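Local coordinates for CDP-glucose 4,6-dehydratase (Salmonella enterica subsp. enterica serovar Typhi, PDB 1WVG), which catalyses the NAD+-dependent dehydration of CDP-D-glucose to CDP-4-dehydro-6-deoxy-D-glucose in the pathway that supplies a dideoxy sugar for the lipopolysaccharide O-antigen, at residues 22-27 against 348-353; 58-63 against 76-81; 276-281 against 321-326. All blocks are in the same frame, centred on the assembly; numbering follows the deposited sequence.

Interaction 1: residues 22-27 against 348-353; sequences GSWLSL and REISDY
Ile350 reaches from helix 342-355 to helix 20-31 and lodges its extended branch between Trp24 and Leu27. The terminal methyl does most of the work: CD1 lies 4.0 Å from Leu27 CG and 4.1 Å from the backbone O of Trp24, so it sits against the body of the first helix as well as a side chain. One bond back, Ile350 CG1 is 4.2 Å from Trp24 CZ3, beside the edge of the indole and near its plane. With CG1 anti to the carbonyl carbon (chi1 -63°) and CD1 extended beyond it, the isoleucine can span the axes of segments 22-27 and 348-353, which approach to 11.4 Å and cross at -69°. Leu27 points toward it with CG anti to the backbone N (chi1 -174°). At the flank of this group the fit is looser: the far end of the indole, Trp24 CH2, lies 4.4 Å from Glu349 CB and meets it obliquely. All four touching residues are buried, whereas the outer side of helix 342-355 turns to solvent, where Arg348 is exposed and poorly ordered. Polar groups at the margin find partners elsewhere. Trp24 NE1 donates to Gly199 O, while the Glu349 carboxylate forms a salt bridge with Arg328 and a hydrogen bond with His234. Helix 20-31 follows the glycine-rich motif of the Rossmann fold, whose Gly22 already lies in its first turn, and the Trp24 side chain is about 8 Å from the bound adenosine-5-diphosphoribose. The join is van der Waals packing, almost all carbon on carbon, with one backbone oxygen beside the methyl; the bonds at the indole nitrogen and the carboxylate probably help to set how these side chains are turned, while their carbon atoms take part in the apolar join.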
ATOM      1  N   GLY A  22      -4.035   9.662 -33.792  1.00 16.60           N
ATOM      2  CA  GLY A  22      -5.142  10.473 -34.281  1.00 18.90           C
ATOM      3  C   GLY A  22      -5.614  10.112 -35.658  1.00 24.51           C
ATOM      4  O   GLY A  22      -6.823   9.989 -35.932  1.00 24.00           O
ATOM      5  N   SER A  23      -4.616   9.958 -36.532  1.00 20.77           N
ATOM      6  CA  SER A  23      -4.887   9.637 -37.916  1.00 18.43           C
ATOM      7  C   SER A  23      -5.543   8.303 -38.050  1.00 22.17           C
ATOM      8  O   SER A  23      -6.491   8.116 -38.807  1.00 27.60           O
ATOM      9  CB  SER A  23      -3.601   9.613 -38.712  1.00 27.36           C
ATOM     10  OG  SER A  23      -3.176  10.938 -38.861  1.00 32.81           O
ATOM     11  N   TRP A  24      -5.020   7.350 -37.307  1.00 21.99           N
ATOM     12  CA  TRP A  24      -5.602   6.018 -37.385  1.00 25.40           C
ATOM     13  C   TRP A  24      -7.015   6.036 -36.813  1.00 26.18           C
ATOM     14  O   TRP A  24      -7.960   5.415 -37.337  1.00 21.06           O
ATOM     15  CB  TRP A  24      -4.726   4.993 -36.663  1.00 23.50           C
ATOM     16  CG  TRP A  24      -3.550   4.453 -37.430  1.00 20.23           C
ATOM     17  CD1 TRP A  24      -2.250   4.785 -37.236  1.00 23.74           C
ATOM     18  CD2 TRP A  24      -3.555   3.441 -38.436  1.00 19.39           C
ATOM     19  NE1 TRP A  24      -1.423   4.056 -38.074  1.00 26.93           N
ATOM     20  CE2 TRP A  24      -2.200   3.202 -38.814  1.00 25.17           C
ATOM     21  CE3 TRP A  24      -4.563   2.745 -39.088  1.00 20.59           C
ATOM     22  CZ2 TRP A  24      -1.845   2.259 -39.803  1.00 25.14           C
ATOM     23  CZ3 TRP A  24      -4.211   1.805 -40.051  1.00 26.03           C
ATOM     24  CH2 TRP A  24      -2.876   1.549 -40.405  1.00 22.71           C
ATOM     25  N   LEU A  25      -7.141   6.791 -35.735  1.00 19.46           N
ATOM     26  CA  LEU A  25      -8.460   6.885 -35.135  1.00 28.15           C
ATOM     27  C   LEU A  25      -9.437   7.593 -36.060  1.00 29.51           C
ATOM     28  O   LEU A  25     -10.559   7.133 -36.319  1.00 27.85           O
ATOM     29  CB  LEU A  25      -8.435   7.612 -33.759  1.00 27.63           C
ATOM     30  CG  LEU A  25      -9.814   7.636 -33.090  1.00 27.65           C
ATOM     31  CD1 LEU A  25     -10.341   6.221 -32.883  1.00 18.22           C
ATOM     32  CD2 LEU A  25      -9.758   8.389 -31.768  1.00 25.07           C
ATOM     33  N   SER A  26      -9.014   8.750 -36.539  1.00 17.60           N
ATOM     34  CA  SER A  26      -9.928   9.486 -37.417  1.00 23.13           C
ATOM     35  C   SER A  26     -10.365   8.677 -38.642  1.00 22.93           C
ATOM     36  O   SER A  26     -11.529   8.631 -39.071  1.00 25.07           O
ATOM     37  CB  SER A  26      -9.309  10.813 -37.809  1.00 35.80           C
ATOM     38  OG  SER A  26      -8.931  11.507 -36.639  1.00 25.44           O
ATOM     39  N   LEU A  27      -9.387   8.008 -39.211  1.00 20.95           N
ATOM     40  CA  LEU A  27      -9.659   7.171 -40.325  1.00 19.20           C
ATOM     41  C   LEU A  27     -10.695   6.106 -39.964  1.00 27.81           C
ATOM     42  O   LEU A  27     -11.729   5.932 -40.629  1.00 22.27           O
ATOM     43  CB  LEU A  27      -8.364   6.501 -40.698  1.00 19.88           C
ATOM     44  CG  LEU A  27      -8.544   5.708 -41.967  1.00 28.19           C
ATOM     45  CD1 LEU A  27      -9.092   6.642 -43.035  1.00 30.61           C
ATOM     46  CD2 LEU A  27      -7.169   5.216 -42.414  1.00 43.13           C
ATOM     47  N   ARG A 348      -7.366  -1.385 -45.291  1.00 25.65           N
ATOM     48  CA  ARG A 348      -7.338  -2.820 -45.181  1.00 24.26           C
ATOM     49  C   ARG A 348      -6.965  -3.319 -43.774  1.00 26.79           C
ATOM     50  O   ARG A 348      -7.485  -4.311 -43.246  1.00 20.75           O
ATOM     51  CB  ARG A 348      -6.443  -3.435 -46.244  1.00 27.34           C
ATOM     52  CG  ARG A 348      -6.997  -4.785 -46.696  1.00 67.07           C
ATOM     53  CD  ARG A 348      -6.098  -5.606 -47.613  1.00100.00           C
ATOM     54  NE  ARG A 348      -6.216  -7.033 -47.332  1.00100.00           N
ATOM     55  CZ  ARG A 348      -5.274  -7.953 -47.544  1.00100.00           C
ATOM     56  NH1 ARG A 348      -4.068  -7.667 -48.087  1.00100.00           N
ATOM     57  NH2 ARG A 348      -5.546  -9.217 -47.217  1.00100.00           N
ATOM     58  N   GLU A 349      -6.008  -2.652 -43.151  1.00 23.62           N
ATOM     59  CA  GLU A 349      -5.636  -3.118 -41.811  1.00 26.22           C
ATOM     60  C   GLU A 349      -6.757  -3.041 -40.808  1.00 29.82           C
ATOM     61  O   GLU A 349      -6.927  -3.989 -40.035  1.00 33.01           O
ATOM     62  CB  GLU A 349      -4.364  -2.514 -41.237  1.00 23.45           C
ATOM     63  CG  GLU A 349      -3.165  -3.040 -42.015  1.00 47.01           C
ATOM     64  CD  GLU A 349      -2.136  -3.576 -41.097  1.00 75.09           C
ATOM     65  OE1 GLU A 349      -1.656  -2.900 -40.193  1.00 40.87           O
ATOM     66  OE2 GLU A 349      -1.852  -4.828 -41.372  1.00 64.58           O
ATOM     67  N   ILE A 350      -7.501  -1.907 -40.845  1.00 29.10           N
ATOM     68  CA  ILE A 350      -8.660  -1.644 -39.979  1.00 27.12           C
ATOM     69  C   ILE A 350      -9.680  -2.770 -40.216  1.00 35.91           C
ATOM     70  O   ILE A 350     -10.191  -3.419 -39.308  1.00 29.38           O
ATOM     71  CB  ILE A 350      -9.235  -0.236 -40.227  1.00 28.33           C
ATOM     72  CG1 ILE A 350      -8.264   0.894 -39.901  1.00 22.53           C
ATOM     73  CG2 ILE A 350     -10.573   0.006 -39.536  1.00 25.61           C
ATOM     74  CD1 ILE A 350      -8.919   2.285 -39.881  1.00 23.14           C
ATOM     75  N   SER A 351      -9.927  -3.077 -41.490  1.00 29.23           N
ATOM     76  CA  SER A 351     -10.866  -4.134 -41.797  1.00 31.27           C
ATOM     77  C   SER A 351     -10.420  -5.505 -41.286  1.00 32.43           C
ATOM     78  O   SER A 351     -11.174  -6.313 -40.759  1.00 30.65           O
ATOM     79  CB  SER A 351     -11.067  -4.205 -43.303  1.00 38.24           C
ATOM     80  OG  SER A 351     -10.670  -5.496 -43.737  1.00 67.37           O
ATOM     81  N   ASP A 352      -9.156  -5.789 -41.477  1.00 32.77           N
ATOM     82  CA  ASP A 352      -8.609  -7.050 -41.041  1.00 38.21           C
ATOM     83  C   ASP A 352      -8.749  -7.147 -39.541  1.00 38.99           C
ATOM     84  O   ASP A 352      -9.008  -8.197 -38.986  1.00 27.55           O
ATOM     85  CB  ASP A 352      -7.086  -7.066 -41.325  1.00 50.86           C
ATOM     86  CG  ASP A 352      -6.688  -7.354 -42.748  1.00 62.61           C
ATOM     87  OD1 ASP A 352      -7.506  -7.725 -43.565  1.00 74.54           O
ATOM     88  OD2 ASP A 352      -5.392  -7.182 -43.005  1.00 32.97           O
ATOM     89  N   TYR A 353      -8.498  -6.025 -38.878  1.00 30.29           N
ATOM     90  CA  TYR A 353      -8.580  -6.028 -37.444  1.00 26.51           C
ATOM     91  C   TYR A 353      -9.995  -6.258 -37.049  1.00 28.03           C
ATOM     92  O   TYR A 353     -10.271  -7.026 -36.137  1.00 32.60           O
ATOM     93  CB  TYR A 353      -8.054  -4.743 -36.767  1.00 30.55           C
ATOM     94  CG  TYR A 353      -7.974  -4.790 -35.238  1.00 26.13           C
ATOM     95  CD1 TYR A 353      -6.822  -5.206 -34.571  1.00 26.48           C
ATOM     96  CD2 TYR A 353      -9.047  -4.367 -34.453  1.00 27.44           C
ATOM     97  CE1 TYR A 353      -6.744  -5.206 -33.179  1.00 37.34           C
ATOM     98  CE2 TYR A 353      -9.016  -4.408 -33.059  1.00 19.77           C
ATOM     99  CZ  TYR A 353      -7.854  -4.831 -32.422  1.00 31.55           C
ATOM    100  OH  TYR A 353      -7.788  -4.833 -31.050  1.00 36.99           O
TER

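Interaction 2: residues 58-63 against 76-81; sequences LMESHI and IAEFKP
A carboxylate oxygen beside an aromatic ring makes this a small, partly buried contact at the border of the main parallel sheet, between strand 60-63 and the C-terminal end of helix 69-79. Glu60 OE1 comes within 3.9 Å of Phe79 CD1 and 4.0 Å of Phe79 CE1, approaching the ring obliquely. The carboxylate and ring planes stand 82° apart, and the two side chains slide past each other in opposite directions. Glu60 gets there by full extension: CG is anti to the backbone N (chi1 -176°) and the chain stays straight beyond it, and in this way the carboxylate spans the gap to the helix. Phe79 is buried, its ring also resting on Phe13 of strand 11-15 and on Ile35 and Lys37 of strand 35-40. Glu60 itself is exposed, as is Glu78. Strand 60-63, helix 69-79 and strand 83-86 form a beta-alpha-beta crossover of the Rossmann fold, which passes over strands 35-40 and 11-15 to reach its new place in the sheet; Phe79 faces the strands being crossed. Lys80 is the first residue to leave helical angles, with positive phi, and its N, like that of Phe79, bonds to Ile76 O. A second acid stands next to the first: Glu60 OE2 is 4.2 Å from Glu78 OE2, although Glu78 is poorly ordered and its position is less certain. Lys37 NZ forms a salt bridge with Glu78 OE1 and a long, weak ion pair with Glu60 OE2. Its positive charge would probably offset part of the repulsion between the two carboxylates, so that this corner is better regarded as a solvent-facing charge cluster beside a buried phenyl ring.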
ATOM      1  N   LEU A  58     -11.152  14.125 -45.792  1.00 34.94           N
ATOM      2  CA  LEU A  58     -12.230  13.253 -45.379  1.00 28.42           C
ATOM      3  C   LEU A  58     -12.802  13.680 -44.054  1.00 28.15           C
ATOM      4  O   LEU A  58     -13.668  13.005 -43.491  1.00 24.60           O
ATOM      5  CB  LEU A  58     -11.748  11.806 -45.309  1.00 31.90           C
ATOM      6  CG  LEU A  58     -10.782  11.513 -46.436  1.00 42.04           C
ATOM      7  CD1 LEU A  58      -9.914  10.303 -46.087  1.00 45.03           C
ATOM      8  CD2 LEU A  58     -11.602  11.257 -47.692  1.00 51.90           C
ATOM      9  N   MET A  59     -12.335  14.834 -43.596  1.00 24.49           N
ATOM     10  CA  MET A  59     -12.836  15.309 -42.347  1.00 22.37           C
ATOM     11  C   MET A  59     -12.630  16.776 -42.217  1.00 27.27           C
ATOM     12  O   MET A  59     -11.910  17.357 -43.005  1.00 28.30           O
ATOM     13  CB  MET A  59     -12.084  14.570 -41.208  1.00 21.79           C
ATOM     14  CG  MET A  59     -10.706  15.134 -40.922  1.00 27.56           C
ATOM     15  SD  MET A  59      -9.882  14.162 -39.624  1.00 35.15           S
ATOM     16  CE  MET A  59     -10.222  15.123 -38.107  1.00 30.07           C
ATOM     17  N   GLU A  60     -13.249  17.338 -41.194  1.00 22.88           N
ATOM     18  CA  GLU A  60     -13.098  18.732 -40.933  1.00 18.62           C
ATOM     19  C   GLU A  60     -11.871  18.858 -40.052  1.00 31.42           C
ATOM     20  O   GLU A  60     -11.897  18.632 -38.844  1.00 29.34           O
ATOM     21  CB  GLU A  60     -14.376  19.334 -40.279  1.00 19.06           C
ATOM     22  CG  GLU A  60     -14.332  20.863 -40.057  1.00 24.03           C
ATOM     23  CD  GLU A  60     -15.511  21.417 -39.267  1.00 43.26           C
ATOM     24  OE1 GLU A  60     -16.525  20.785 -38.987  1.00 49.25           O
ATOM     25  OE2 GLU A  60     -15.318  22.666 -38.907  1.00 47.97           O
ATOM     26  N   SER A  61     -10.762  19.199 -40.665  1.00 33.58           N
ATOM     27  CA  SER A  61      -9.526  19.344 -39.920  1.00 27.92           C
ATOM     28  C   SER A  61      -9.209  20.799 -39.557  1.00 41.96           C
ATOM     29  O   SER A  61      -8.975  21.663 -40.408  1.00 41.98           O
ATOM     30  CB  SER A  61      -8.395  18.668 -40.674  1.00 21.89           C
ATOM     31  OG  SER A  61      -7.172  18.988 -40.040  1.00 23.45           O
ATOM     32  N   HIS A  62      -9.184  21.097 -38.265  1.00 35.68           N
ATOM     33  CA  HIS A  62      -8.894  22.453 -37.822  1.00 39.07           C
ATOM     34  C   HIS A  62      -7.533  22.544 -37.140  1.00 37.71           C
ATOM     35  O   HIS A  62      -7.245  21.787 -36.196  1.00 35.35           O
ATOM     36  CB  HIS A  62     -10.022  23.018 -36.925  1.00 47.39           C
ATOM     37  CG  HIS A  62      -9.684  24.332 -36.280  1.00 60.71           C
ATOM     38  ND1 HIS A  62     -10.333  25.512 -36.633  1.00 69.40           N
ATOM     39  CD2 HIS A  62      -8.768  24.642 -35.314  1.00 62.53           C
ATOM     40  CE1 HIS A  62      -9.799  26.489 -35.890  1.00 65.23           C
ATOM     41  NE2 HIS A  62      -8.856  26.003 -35.086  1.00 60.67           N
ATOM     42  N   ILE A  63      -6.710  23.497 -37.632  1.00 24.86           N
ATOM     43  CA  ILE A  63      -5.368  23.726 -37.120  1.00 19.65           C
ATOM     44  C   ILE A  63      -5.393  24.703 -35.981  1.00 30.69           C
ATOM     45  O   ILE A  63      -5.734  25.853 -36.177  1.00 26.14           O
ATOM     46  CB  ILE A  63      -4.408  24.212 -38.190  1.00 24.71           C
ATOM     47  CG1 ILE A  63      -4.102  23.041 -39.086  1.00 35.80           C
ATOM     48  CG2 ILE A  63      -3.111  24.624 -37.514  1.00 24.97           C
ATOM     49  CD1 ILE A  63      -4.068  21.720 -38.317  1.00 47.38           C
ATOM     50  N   ILE A  76     -15.096  23.725 -30.406  1.00 25.50           N
ATOM     51  CA  ILE A  76     -16.010  22.748 -29.877  1.00 23.51           C
ATOM     52  C   ILE A  76     -17.469  23.234 -29.981  1.00 27.30           C
ATOM     53  O   ILE A  76     -18.394  22.544 -30.458  1.00 30.26           O
ATOM     54  CB  ILE A  76     -15.619  22.429 -28.406  1.00 26.94           C
ATOM     55  CG1 ILE A  76     -14.170  21.910 -28.263  1.00 27.60           C
ATOM     56  CG2 ILE A  76     -16.621  21.403 -27.883  1.00 32.07           C
ATOM     57  CD1 ILE A  76     -13.781  21.257 -26.915  1.00 21.76           C
ATOM     58  N   ALA A  77     -17.672  24.446 -29.469  1.00 35.19           N
ATOM     59  CA  ALA A  77     -18.985  25.099 -29.437  1.00 38.23           C
ATOM     60  C   ALA A  77     -19.736  25.091 -30.775  1.00 39.89           C
ATOM     61  O   ALA A  77     -20.919  24.775 -30.867  1.00 36.89           O
ATOM     62  CB  ALA A  77     -18.805  26.533 -28.955  1.00 36.13           C
ATOM     63  N   GLU A  78     -19.009  25.441 -31.820  1.00 37.91           N
ATOM     64  CA  GLU A  78     -19.585  25.532 -33.134  1.00 37.33           C
ATOM     65  C   GLU A  78     -19.958  24.218 -33.767  1.00 41.26           C
ATOM     66  O   GLU A  78     -20.778  24.217 -34.693  1.00 39.45           O
ATOM     67  CB  GLU A  78     -18.663  26.310 -34.078  1.00 41.42           C
ATOM     68  CG  GLU A  78     -18.331  25.490 -35.332  1.00 85.15           C
ATOM     69  CD  GLU A  78     -17.152  26.009 -36.106  1.00100.00           C
ATOM     70  OE1 GLU A  78     -16.095  26.368 -35.592  1.00 75.51           O
ATOM     71  OE2 GLU A  78     -17.388  26.012 -37.397  1.00100.00           O
ATOM     72  N   PHE A  79     -19.340  23.124 -33.290  1.00 39.11           N
ATOM     73  CA  PHE A  79     -19.568  21.781 -33.842  1.00 33.06           C
ATOM     74  C   PHE A  79     -20.581  20.992 -33.031  1.00 22.96           C
ATOM     75  O   PHE A  79     -21.286  20.096 -33.528  1.00 29.23           O
ATOM     76  CB  PHE A  79     -18.195  21.044 -33.907  1.00 35.87           C
ATOM     77  CG  PHE A  79     -18.137  19.661 -34.540  1.00 31.80           C
ATOM     78  CD1 PHE A  79     -18.432  19.477 -35.891  1.00 30.65           C
ATOM     79  CD2 PHE A  79     -17.714  18.553 -33.802  1.00 26.98           C
ATOM     80  CE1 PHE A  79     -18.354  18.221 -36.491  1.00 30.79           C
ATOM     81  CE2 PHE A  79     -17.639  17.287 -34.382  1.00 29.59           C
ATOM     82  CZ  PHE A  79     -17.950  17.124 -35.731  1.00 29.07           C
ATOM     83  N   LYS A  80     -20.615  21.322 -31.740  1.00 32.19           N
ATOM     84  CA  LYS A  80     -21.512  20.634 -30.845  1.00 35.09           C
ATOM     85  C   LYS A  80     -21.376  19.138 -31.001  1.00 30.49           C
ATOM     86  O   LYS A  80     -22.320  18.479 -31.367  1.00 35.75           O
ATOM     87  CB  LYS A  80     -22.975  20.992 -31.037  1.00 37.84           C
ATOM     88  CG  LYS A  80     -23.217  22.397 -31.575  1.00 46.03           C
ATOM     89  CD  LYS A  80     -24.442  22.471 -32.492  1.00 77.61           C
ATOM     90  CE  LYS A  80     -24.120  22.778 -33.958  1.00100.00           C
ATOM     91  NZ  LYS A  80     -24.501  21.722 -34.925  1.00 88.47           N
ATOM     92  N   PRO A  81     -20.212  18.577 -30.699  1.00 27.66           N
ATOM     93  CA  PRO A  81     -20.056  17.127 -30.798  1.00 25.72           C
ATOM     94  C   PRO A  81     -20.824  16.406 -29.687  1.00 26.92           C
ATOM     95  O   PRO A  81     -21.262  16.979 -28.680  1.00 25.92           O
ATOM     96  CB  PRO A  81     -18.574  16.893 -30.484  1.00 26.89           C
ATOM     97  CG  PRO A  81     -18.174  18.036 -29.545  1.00 21.10           C
ATOM     98  CD  PRO A  81     -19.109  19.199 -29.900  1.00 26.45           C
TER

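Interaction 3: residues 276-281 against 321-326; sequences VDKMVT and GLTETL
Leu326 divides its two methyl groups between neighbouring residues of helix 272-283: CD1 rests on the aliphatic base of Lys278, and CD2 on the thioether of Met279. The leucine points toward the opposing helix, and with CG anti to the carbonyl carbon (chi1 -73°) the fork of its side chain reaches both residues. Met279 meets it at about a right angle. The sulfur does the touching, SD lying 3.7 Å from Leu326 CD2, with Met279 CG behind it at 4.1 Å from the same methyl. Met279 leaves its helix neither toward nor away from the partner; chi1 and the bend at chi2 (-63°) set the sulfur beside the leucine, and chi3 then turns only the terminal methyl. On the other prong, Lys278 CB and CG are each 4.0 Å from Leu326 CD1, and the two chains run obliquely to one another. The lysine then curves over the outside of the contact, where its CE is 4.0 Å from Thr323 CG2, and the two side chains cross nearly perpendicularly. Thr323 offers its methyl to the lysine, at the exposed border, while Met279 and Leu326 are buried. Their inner side is closed by Ile208 of helix 207-216, which touches both, with Ile211 adding to the cover over Met279 and Ile197 of strand 187-197 to that over Leu326. The axes of segments 276-281 and 322-326 approach to 10.7 Å and cross at -45°. The contact lies in the first two turns of helix 322-337, which follows the N-cap residue Gly321. Such helices, gathered beside the Rossmann sheet, belong to the substrate-binding part of extended short-chain dehydrogenases/reductases; here the Met279 side chain is about 11 Å from the bound CDP-xylose.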
ATOM      1  N   VAL A 276      13.887  -5.775 -32.043  1.00 18.29           N
ATOM      2  CA  VAL A 276      14.826  -5.473 -33.089  1.00 22.62           C
ATOM      3  C   VAL A 276      15.291  -6.754 -33.777  1.00 33.35           C
ATOM      4  O   VAL A 276      15.378  -6.803 -34.995  1.00 22.72           O
ATOM      5  CB  VAL A 276      15.963  -4.617 -32.590  1.00 26.03           C
ATOM      6  CG1 VAL A 276      16.820  -5.466 -31.663  1.00 25.43           C
ATOM      7  CG2 VAL A 276      16.788  -4.197 -33.803  1.00 31.11           C
ATOM      8  N   ASP A 277      15.559  -7.815 -33.007  1.00 29.55           N
ATOM      9  CA  ASP A 277      15.998  -9.058 -33.621  1.00 20.40           C
ATOM     10  C   ASP A 277      14.960  -9.590 -34.603  1.00 23.47           C
ATOM     11  O   ASP A 277      15.206 -10.072 -35.732  1.00 23.23           O
ATOM     12  CB  ASP A 277      16.369 -10.090 -32.537  1.00 21.60           C
ATOM     13  CG  ASP A 277      17.780  -9.961 -32.031  1.00 34.39           C
ATOM     14  OD1 ASP A 277      18.609  -9.218 -32.519  1.00 37.42           O
ATOM     15  OD2 ASP A 277      18.022 -10.689 -30.981  1.00 32.50           O
ATOM     16  N   LYS A 278      13.730  -9.498 -34.165  1.00 26.06           N
ATOM     17  CA  LYS A 278      12.654  -9.996 -35.004  1.00 26.65           C
ATOM     18  C   LYS A 278      12.483  -9.186 -36.307  1.00 21.68           C
ATOM     19  O   LYS A 278      12.281  -9.702 -37.439  1.00 21.62           O
ATOM     20  CB  LYS A 278      11.380 -10.062 -34.162  1.00 24.90           C
ATOM     21  CG  LYS A 278      10.294 -10.880 -34.857  1.00 42.81           C
ATOM     22  CD  LYS A 278      10.758 -12.257 -35.331  1.00 78.19           C
ATOM     23  CE  LYS A 278       9.945 -13.413 -34.758  1.00 91.08           C
ATOM     24  NZ  LYS A 278      10.770 -14.531 -34.274  1.00 94.09           N
ATOM     25  N   MET A 279      12.537  -7.874 -36.082  1.00 25.49           N
ATOM     26  CA  MET A 279      12.422  -6.890 -37.128  1.00 26.96           C
ATOM     27  C   MET A 279      13.518  -7.149 -38.188  1.00 36.78           C
ATOM     28  O   MET A 279      13.245  -7.216 -39.397  1.00 31.61           O
ATOM     29  CB  MET A 279      12.476  -5.475 -36.499  1.00 30.01           C
ATOM     30  CG  MET A 279      11.155  -5.067 -35.816  1.00 32.99           C
ATOM     31  SD  MET A 279       9.773  -4.964 -37.021  1.00 37.28           S
ATOM     32  CE  MET A 279      10.001  -3.239 -37.547  1.00 34.30           C
ATOM     33  N   VAL A 280      14.773  -7.345 -37.722  1.00 35.03           N
ATOM     34  CA  VAL A 280      15.916  -7.646 -38.596  1.00 35.92           C
ATOM     35  C   VAL A 280      15.530  -8.797 -39.522  1.00 42.44           C
ATOM     36  O   VAL A 280      15.636  -8.789 -40.757  1.00 40.72           O
ATOM     37  CB  VAL A 280      17.153  -8.023 -37.757  1.00 33.61           C
ATOM     38  CG1 VAL A 280      18.099  -8.945 -38.531  1.00 23.48           C
ATOM     39  CG2 VAL A 280      17.872  -6.786 -37.171  1.00 26.57           C
ATOM     40  N   THR A 281      15.013  -9.809 -38.865  1.00 34.10           N
ATOM     41  CA  THR A 281      14.572 -10.986 -39.541  1.00 29.94           C
ATOM     42  C   THR A 281      13.445 -10.723 -40.538  1.00 42.30           C
ATOM     43  O   THR A 281      13.464 -11.221 -41.663  1.00 35.12           O
ATOM     44  CB  THR A 281      14.124 -11.945 -38.437  1.00 39.28           C
ATOM     45  OG1 THR A 281      15.274 -12.489 -37.822  1.00 43.61           O
ATOM     46  CG2 THR A 281      13.207 -13.015 -39.010  1.00 42.60           C
ATOM     47  N   GLY A 321      -1.141 -10.581 -32.051  1.00 26.84           N
ATOM     48  CA  GLY A 321       0.093 -10.884 -31.333  1.00 30.17           C
ATOM     49  C   GLY A 321       1.260  -9.999 -31.831  1.00 33.02           C
ATOM     50  O   GLY A 321       1.263  -9.419 -32.945  1.00 29.79           O
ATOM     51  N   LEU A 322       2.263  -9.892 -30.963  1.00 25.10           N
ATOM     52  CA  LEU A 322       3.455  -9.115 -31.227  1.00 21.53           C
ATOM     53  C   LEU A 322       4.081  -9.507 -32.564  1.00 32.20           C
ATOM     54  O   LEU A 322       4.463  -8.723 -33.438  1.00 27.27           O
ATOM     55  CB  LEU A 322       4.443  -9.291 -30.049  1.00 19.70           C
ATOM     56  CG  LEU A 322       5.698  -8.463 -30.248  1.00 20.80           C
ATOM     57  CD1 LEU A 322       5.283  -7.055 -30.651  1.00 21.93           C
ATOM     58  CD2 LEU A 322       6.527  -8.377 -28.978  1.00 21.23           C
ATOM     59  N   THR A 323       4.218 -10.789 -32.751  1.00 27.98           N
ATOM     60  CA  THR A 323       4.821 -11.170 -33.993  1.00 22.00           C
ATOM     61  C   THR A 323       3.997 -10.787 -35.210  1.00 32.52           C
ATOM     62  O   THR A 323       4.508 -10.306 -36.234  1.00 33.37           O
ATOM     63  CB  THR A 323       5.156 -12.659 -33.939  1.00 34.98           C
ATOM     64  OG1 THR A 323       5.899 -12.857 -32.754  1.00 50.86           O
ATOM     65  CG2 THR A 323       5.995 -13.043 -35.150  1.00 50.18           C
ATOM     66  N   GLU A 324       2.705 -11.025 -35.102  1.00 28.83           N
ATOM     67  CA  GLU A 324       1.807 -10.724 -36.195  1.00 28.89           C
ATOM     68  C   GLU A 324       1.870  -9.235 -36.436  1.00 39.67           C
ATOM     69  O   GLU A 324       2.022  -8.727 -37.555  1.00 33.86           O
ATOM     70  CB  GLU A 324       0.389 -11.176 -35.801  1.00 30.30           C
ATOM     71  CG  GLU A 324      -0.677 -10.149 -36.198  1.00 46.22           C
ATOM     72  CD  GLU A 324      -1.240 -10.433 -37.563  1.00 67.23           C
ATOM     73  OE1 GLU A 324      -0.638 -10.178 -38.598  1.00100.00           O
ATOM     74  OE2 GLU A 324      -2.440 -10.961 -37.509  1.00 50.45           O
ATOM     75  N   THR A 325       1.795  -8.543 -35.316  1.00 29.14           N
ATOM     76  CA  THR A 325       1.889  -7.127 -35.343  1.00 22.59           C
ATOM     77  C   THR A 325       3.180  -6.702 -36.090  1.00 35.70           C
ATOM     78  O   THR A 325       3.112  -6.003 -37.098  1.00 30.67           O
ATOM     79  CB  THR A 325       1.728  -6.645 -33.893  1.00 26.50           C
ATOM     80  OG1 THR A 325       0.339  -6.752 -33.562  1.00 29.23           O
ATOM     81  CG2 THR A 325       2.246  -5.219 -33.710  1.00 25.92           C
ATOM     82  N   LEU A 326       4.370  -7.158 -35.664  1.00 25.23           N
ATOM     83  CA  LEU A 326       5.618  -6.800 -36.333  1.00 21.53           C
ATOM     84  C   LEU A 326       5.581  -7.116 -37.818  1.00 28.34           C
ATOM     85  O   LEU A 326       6.054  -6.387 -38.695  1.00 23.46           O
ATOM     86  CB  LEU A 326       6.773  -7.531 -35.640  1.00 22.92           C
ATOM     87  CG  LEU A 326       7.063  -6.923 -34.276  1.00 24.59           C
ATOM     88  CD1 LEU A 326       8.296  -7.595 -33.699  1.00 25.61           C
ATOM     89  CD2 LEU A 326       7.289  -5.410 -34.380  1.00 23.29           C
TER

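How the interactions relate
Interaction 2 comes first along the chain and interaction 3 later, both within the span that interaction 1 bridges from near the N terminus to near the C terminus. Interaction 2 lies in the Rossmann part, at the border of the parallel sheet; interaction 3 is in the helical part near the nucleotide-sugar, on the other side of the chain's centre, about 38 Å away between centres. The centre of interaction 1 is about 20 Å from each. It touches interaction 2 directly, Ser26 CB packing on Met59 SD at 3.9 Å. The C-terminal helix 342-355 packs on the cofactor-binding fold and directly follows helix 322-337 of the substrate-side part, consistent with its bridging the two.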